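Local coordinates for amine oxidase domain-containing protein (Pyrococcus furiosus, PDB 3NRN) that binds adenosine monophosphate and is probably a flavin-dependent oxidoreductase of the amine oxidase family, its substrate unknown, at residues N41-K45 and G46-S50; M319-N323 and G324-K328. All coordinates share one frame; numbering follows the deposited sequence.

Contact 1. Residues N41-K45 and G46-S50; sequences NLPYK and GFQLS
The carboxamides of N41 and Q48 meet across the hairpin, their side chains crossing at about a right angle and their amide planes turned 46° apart. N41 ND2 donates to a lone pair of Q48 OE1 at 3.1 Å, in the carbonyl plane of the glutamine but tilted from the amide plane of the asparagine. A bend at chi2 (-67°) folds the Q48 chain back over its neighbour strand, where NE2 lies 4.0 Å from P43 CG. The N41 amide has further partners: OD1 accepts from the backbone N of K189 and ND2 also gives to G186 O, which would fix its rotation.

The two strands, 41-44 and 47-50, form an antiparallel beta hairpin closed by a type I' turn from Y44 to F47. G46 sits in the turn at backbone angles that call for glycine: a CB would clash with K45 O. Hydrogen-bonded pairs are L42 with L49 and Y44 with F47; in the former, L42 N reaches L49 O at 2.7 Å.

On the face that carries L42, Y44, F47 and L49, L49 passes obliquely beside Y44, its CD1 3.5 Å from both CB and CD2 of the tyrosine. Y44 CG stands anti to the backbone N (chi1 -172°), which leads the ring away from strand 47-50; K45 CG lies over the centre of the Y44 ring, 4.1 Å above its plane, and the tyrosine hydroxyl bonds to L347 O. L42 CB meets L49 CB at 4.2 Å. F47 turns a ring edge to Y44 O, and K45 O lies 3.4 Å from its CD2. This face rests on the large mixed sheet: F47 packs on L314 and A275, and L49 on L314 and L348.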
ATOM      1  N   ASN A  41      -7.122  10.943   5.264  1.00 27.60           N
ATOM      2  CA  ASN A  41      -6.403  12.163   5.626  1.00 24.30           C
ATOM      3  C   ASN A  41      -6.253  12.459   7.111  1.00 28.08           C
ATOM      4  O   ASN A  41      -7.076  12.058   7.938  1.00 25.37           O
ATOM      5  CB  ASN A  41      -7.042  13.366   4.936  1.00 27.81           C
ATOM      6  CG  ASN A  41      -6.824  13.353   3.443  1.00 31.25           C
ATOM      7  OD1 ASN A  41      -6.427  12.336   2.873  1.00 29.83           O
ATOM      8  ND2 ASN A  41      -7.093  14.482   2.793  1.00 30.80           N
ATOM      9  N   LEU A  42      -5.178  13.170   7.432  1.00 28.70           N
ATOM     10  CA  LEU A  42      -4.883  13.554   8.801  1.00 35.70           C
ATOM     11  C   LEU A  42      -4.604  15.053   8.857  1.00 36.58           C
ATOM     12  O   LEU A  42      -3.469  15.485   8.649  1.00 39.51           O
ATOM     13  CB  LEU A  42      -3.661  12.787   9.317  1.00 31.88           C
ATOM     14  CG  LEU A  42      -3.170  13.158  10.722  1.00 33.49           C
ATOM     15  CD1 LEU A  42      -4.187  12.712  11.776  1.00 33.90           C
ATOM     16  CD2 LEU A  42      -1.826  12.501  10.973  1.00 33.70           C
ATOM     17  N   PRO A  43      -5.645  15.866   9.110  1.00 35.34           N
ATOM     18  CA  PRO A  43      -5.474  17.320   9.191  1.00 37.13           C
ATOM     19  C   PRO A  43      -4.418  17.602  10.256  1.00 34.29           C
ATOM     20  O   PRO A  43      -4.468  17.030  11.343  1.00 34.08           O
ATOM     21  CB  PRO A  43      -6.861  17.805   9.606  1.00 37.04           C
ATOM     22  CG  PRO A  43      -7.771  16.798   8.957  1.00 41.74           C
ATOM     23  CD  PRO A  43      -7.063  15.496   9.279  1.00 34.64           C
ATOM     24  N   TYR A  44      -3.464  18.471   9.949  1.00 37.98           N
ATOM     25  CA  TYR A  44      -2.403  18.759  10.905  1.00 39.58           C
ATOM     26  C   TYR A  44      -1.692  20.076  10.635  1.00 42.92           C
ATOM     27  O   TYR A  44      -0.958  20.209   9.650  1.00 37.27           O
ATOM     28  CB  TYR A  44      -1.372  17.626  10.883  1.00 39.68           C
ATOM     29  CG  TYR A  44      -0.315  17.723  11.960  1.00 45.77           C
ATOM     30  CD1 TYR A  44      -0.618  17.433  13.293  1.00 43.80           C
ATOM     31  CD2 TYR A  44       0.995  18.085  11.646  1.00 39.16           C
ATOM     32  CE1 TYR A  44       0.362  17.497  14.284  1.00 39.98           C
ATOM     33  CE2 TYR A  44       1.976  18.153  12.622  1.00 34.24           C
ATOM     34  CZ  TYR A  44       1.656  17.856  13.940  1.00 37.65           C
ATOM     35  OH  TYR A  44       2.637  17.906  14.906  1.00 41.20           O
ATOM     36  N   LYS A  45      -1.908  21.047  11.516  1.00 43.78           N
ATOM     37  CA  LYS A  45      -1.265  22.349  11.390  1.00 38.18           C
ATOM     38  C   LYS A  45      -1.376  22.965   9.995  1.00 33.78           C
ATOM     39  O   LYS A  45      -0.387  23.454   9.445  1.00 37.97           O
ATOM     40  CB  LYS A  45       0.208  22.227  11.780  1.00 40.59           C
ATOM     41  CG  LYS A  45       0.452  21.913  13.249  1.00 39.45           C
ATOM     42  CD  LYS A  45       1.943  21.817  13.532  1.00 49.43           C
ATOM     43  CE  LYS A  45       2.238  21.798  15.023  1.00 52.98           C
ATOM     44  NZ  LYS A  45       1.562  20.669  15.710  1.00 57.10           N
ATOM     45  N   GLY A  46      -2.576  22.933   9.424  1.00 34.91           N
ATOM     46  CA  GLY A  46      -2.789  23.516   8.112  1.00 39.64           C
ATOM     47  C   GLY A  46      -2.359  22.667   6.930  1.00 39.71           C
ATOM     48  O   GLY A  46      -2.406  23.115   5.783  1.00 41.86           O
ATOM     49  N   PHE A  47      -1.930  21.442   7.211  1.00 38.75           N
ATOM     50  CA  PHE A  47      -1.497  20.516   6.169  1.00 32.43           C
ATOM     51  C   PHE A  47      -2.415  19.306   6.168  1.00 31.79           C
ATOM     52  O   PHE A  47      -2.959  18.930   7.206  1.00 31.08           O
ATOM     53  CB  PHE A  47      -0.078  20.030   6.445  1.00 37.91           C
ATOM     54  CG  PHE A  47       0.988  21.005   6.069  1.00 36.19           C
ATOM     55  CD1 PHE A  47       1.588  20.940   4.820  1.00 33.94           C
ATOM     56  CD2 PHE A  47       1.416  21.968   6.973  1.00 42.76           C
ATOM     57  CE1 PHE A  47       2.605  21.820   4.475  1.00 41.88           C
ATOM     58  CE2 PHE A  47       2.433  22.855   6.638  1.00 43.18           C
ATOM     59  CZ  PHE A  47       3.028  22.779   5.387  1.00 47.03           C
ATOM     60  N   GLN A  48      -2.584  18.695   5.004  1.00 29.40           N
ATOM     61  CA  GLN A  48      -3.404  17.496   4.916  1.00 33.90           C
ATOM     62  C   GLN A  48      -2.441  16.320   4.845  1.00 25.96           C
ATOM     63  O   GLN A  48      -1.987  15.951   3.765  1.00 28.79           O
ATOM     64  CB  GLN A  48      -4.283  17.521   3.664  1.00 31.70           C
ATOM     65  CG  GLN A  48      -5.482  18.455   3.745  1.00 28.87           C
ATOM     66  CD  GLN A  48      -6.510  17.999   4.770  1.00 46.87           C
ATOM     67  OE1 GLN A  48      -6.946  16.844   4.765  1.00 43.37           O
ATOM     68  NE2 GLN A  48      -6.910  18.910   5.648  1.00 35.54           N
ATOM     69  N   LEU A  49      -2.103  15.752   5.996  1.00 29.69           N
ATOM     70  CA  LEU A  49      -1.193  14.613   6.021  1.00 34.87           C
ATOM     71  C   LEU A  49      -2.026  13.342   5.836  1.00 35.32           C
ATOM     72  O   LEU A  49      -3.231  13.422   5.573  1.00 35.71           O
ATOM     73  CB  LEU A  49      -0.424  14.578   7.348  1.00 29.38           C
ATOM     74  CG  LEU A  49       0.332  15.871   7.697  1.00 28.72           C
ATOM     75  CD1 LEU A  49       1.002  15.723   9.055  1.00 24.71           C
ATOM     76  CD2 LEU A  49       1.358  16.191   6.631  1.00 22.61           C
ATOM     77  N   SER A  50      -1.401  12.175   5.958  1.00 33.13           N
ATOM     78  CA  SER A  50      -2.138  10.927   5.786  1.00 32.10           C
ATOM     79  C   SER A  50      -1.884   9.932   6.906  1.00 33.00           C
ATOM     80  O   SER A  50      -0.899  10.044   7.631  1.00 28.37           O
ATOM     81  CB  SER A  50      -1.777  10.280   4.451  1.00 37.86           C
ATOM     82  OG  SER A  50      -0.435   9.832   4.455  1.00 41.61           O
TER

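Contact 2. Residues M319-N323 and G324-K328; sequences MALKN and GNVKK
A type II' beta turn from L321 to G324 leads from the end of strand 312-320 toward helix 326-340, whose N-cap is N325. The turn is closed by G324 N donating to L321 O at 2.9 Å. K322, at the first inner position of the turn, has a positive phi (60°), and its NZ bonds to S159 OG. L321 CG stands anti to the backbone N (chi1 -178°), which lays the isobutyl group against the outgoing chain: CD1 is 3.6 Å from G324 O, and CD2 meets V326 CG2 at 4.1 Å, the two side chains crossing at about a right angle. The same leucine also packs on I270 of strand 269-277 and on A329 of the helix, so it wedges between sheet and helix. With an alanine here, CG and both methyls would be gone, which is likely to open a gap between I270 and A329 and leave V326 CG2 without its apolar neighbour. Beyond the turn, N325 caps the start of helix 326-340: OD1 offers a lone pair in its carbonyl plane to K328 N at 3.2 Å, with an N-H...O angle of 166°.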
HETATM    1  N   MSE A 319      10.872   5.846   5.238  1.00 26.17           N
HETATM    2  CA  MSE A 319      12.070   5.182   5.730  1.00 22.30           C
HETATM    3  C   MSE A 319      11.682   3.807   6.255  1.00 25.55           C
HETATM    4  O   MSE A 319      10.837   3.696   7.143  1.00 23.98           O
HETATM    5  CB  MSE A 319      12.720   5.990   6.874  1.00 25.40           C
HETATM    6  CG  MSE A 319      13.982   5.337   7.492  1.00 31.97           C
HETATM    7 SE   MSE A 319      14.537   5.981   9.132  1.00 20.84          SE
HETATM    8  CE  MSE A 319      13.654   4.935  10.188  1.00 46.24           C
ATOM      9  N   ALA A 320      12.277   2.764   5.690  1.00 20.84           N
ATOM     10  CA  ALA A 320      12.024   1.411   6.170  1.00 21.35           C
ATOM     11  C   ALA A 320      12.811   1.341   7.485  1.00 28.63           C
ATOM     12  O   ALA A 320      14.017   1.598   7.507  1.00 23.71           O
ATOM     13  CB  ALA A 320      12.556   0.391   5.166  1.00 18.45           C
ATOM     14  N   LEU A 321      12.143   1.012   8.584  1.00 22.72           N
ATOM     15  CA  LEU A 321      12.840   0.969   9.869  1.00 27.35           C
ATOM     16  C   LEU A 321      13.794  -0.216  10.025  1.00 28.89           C
ATOM     17  O   LEU A 321      14.906  -0.063  10.533  1.00 23.91           O
ATOM     18  CB  LEU A 321      11.832   0.960  11.020  1.00 31.68           C
ATOM     19  CG  LEU A 321      12.432   0.955  12.431  1.00 34.64           C
ATOM     20  CD1 LEU A 321      13.250   2.215  12.661  1.00 35.03           C
ATOM     21  CD2 LEU A 321      11.311   0.857  13.449  1.00 35.88           C
ATOM     22  N   LYS A 322      13.362  -1.389   9.578  1.00 23.12           N
ATOM     23  CA  LYS A 322      14.173  -2.591   9.703  1.00 18.58           C
ATOM     24  C   LYS A 322      14.417  -2.790  11.198  1.00 26.35           C
ATOM     25  O   LYS A 322      13.467  -2.738  11.983  1.00 23.78           O
ATOM     26  CB  LYS A 322      15.482  -2.415   8.924  1.00 26.35           C
ATOM     27  CG  LYS A 322      15.228  -2.070   7.451  1.00 35.05           C
ATOM     28  CD  LYS A 322      16.498  -1.989   6.610  1.00 25.80           C
ATOM     29  CE  LYS A 322      16.151  -1.738   5.144  1.00 24.17           C
ATOM     30  NZ  LYS A 322      17.345  -1.696   4.248  1.00 27.47           N
ATOM     31  N   ASN A 323      15.665  -3.005  11.605  1.00 29.89           N
ATOM     32  CA  ASN A 323      15.955  -3.184  13.028  1.00 23.26           C
ATOM     33  C   ASN A 323      16.461  -1.898  13.666  1.00 23.13           C
ATOM     34  O   ASN A 323      17.047  -1.926  14.741  1.00 25.82           O
ATOM     35  CB  ASN A 323      16.984  -4.299  13.242  1.00 31.54           C
ATOM     36  CG  ASN A 323      16.451  -5.661  12.858  1.00 33.94           C
ATOM     37  OD1 ASN A 323      15.332  -6.013  13.212  1.00 36.96           O
ATOM     38  ND2 ASN A 323      17.250  -6.436  12.135  1.00 36.40           N
ATOM     39  N   GLY A 324      16.221  -0.769  13.008  1.00 23.33           N
ATOM     40  CA  GLY A 324      16.684   0.502  13.537  1.00 19.67           C
ATOM     41  C   GLY A 324      16.042   0.915  14.846  1.00 33.96           C
ATOM     42  O   GLY A 324      14.983   0.401  15.218  1.00 30.23           O
ATOM     43  N   ASN A 325      16.698   1.830  15.558  1.00 26.21           N
ATOM     44  CA  ASN A 325      16.180   2.350  16.819  1.00 26.15           C
ATOM     45  C   ASN A 325      15.342   3.578  16.453  1.00 29.06           C
ATOM     46  O   ASN A 325      15.844   4.520  15.829  1.00 28.68           O
ATOM     47  CB  ASN A 325      17.344   2.721  17.750  1.00 35.61           C
ATOM     48  CG  ASN A 325      16.880   3.357  19.051  1.00 39.13           C
ATOM     49  OD1 ASN A 325      16.621   4.556  19.111  1.00 33.07           O
ATOM     50  ND2 ASN A 325      16.768   2.547  20.100  1.00 37.93           N
ATOM     51  N   VAL A 326      14.064   3.557  16.830  1.00 28.44           N
ATOM     52  CA  VAL A 326      13.122   4.640  16.511  1.00 19.84           C
ATOM     53  C   VAL A 326      13.627   6.062  16.751  1.00 24.82           C
ATOM     54  O   VAL A 326      13.621   6.890  15.839  1.00 27.34           O
ATOM     55  CB  VAL A 326      11.792   4.458  17.288  1.00 26.35           C
ATOM     56  CG1 VAL A 326      10.847   5.613  16.987  1.00 26.24           C
ATOM     57  CG2 VAL A 326      11.146   3.143  16.895  1.00 24.97           C
ATOM     58  N   LYS A 327      14.047   6.344  17.977  1.00 33.80           N
ATOM     59  CA  LYS A 327      14.548   7.667  18.335  1.00 30.57           C
ATOM     60  C   LYS A 327      15.729   8.070  17.463  1.00 33.49           C
ATOM     61  O   LYS A 327      15.781   9.187  16.952  1.00 33.98           O
ATOM     62  CB  LYS A 327      14.972   7.691  19.807  1.00 33.36           C
ATOM     63  CG  LYS A 327      15.555   9.018  20.266  1.00 35.36           C
ATOM     64  CD  LYS A 327      16.083   8.921  21.693  1.00 52.21           C
ATOM     65  CE  LYS A 327      16.710  10.232  22.153  1.00 51.94           C
ATOM     66  NZ  LYS A 327      15.721  11.343  22.186  1.00 57.17           N
ATOM     67  N   LYS A 328      16.681   7.157  17.306  1.00 27.57           N
ATOM     68  CA  LYS A 328      17.860   7.427  16.498  1.00 33.10           C
ATOM     69  C   LYS A 328      17.493   7.553  15.027  1.00 32.12           C
ATOM     70  O   LYS A 328      17.997   8.428  14.327  1.00 38.19           O
ATOM     71  CB  LYS A 328      18.889   6.311  16.684  1.00 30.72           C
ATOM     72  CG  LYS A 328      19.449   6.237  18.097  1.00 38.71           C
ATOM     73  CD  LYS A 328      20.472   5.122  18.226  1.00 33.68           C
ATOM     74  CE  LYS A 328      21.027   5.036  19.637  1.00 40.41           C
ATOM     75  NZ  LYS A 328      22.068   3.980  19.744  1.00 42.40           N
TER

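Overall arrangement
Contact 1 precedes contact 2, and the two do not touch: their centres are 24 Å apart and their nearest atoms about 12 Å. Both are tied to the same large mixed sheet, contact 1 by packing on it and contact 2 by leaving one of its strands. The hairpin 41-50 packs on strands 269-277, 312-320 and 345-351, whereas residues 319-328 lead from strand 312-320 into helix 326-340. Contact 1 has an end toward the nucleotide, the side chain of S50 being about 11 Å from the bound AMP and about 8 Å from that of R38, which binds AMP, though no hairpin residue lines the pocket. Contact 2 lies at the surface, away from that site.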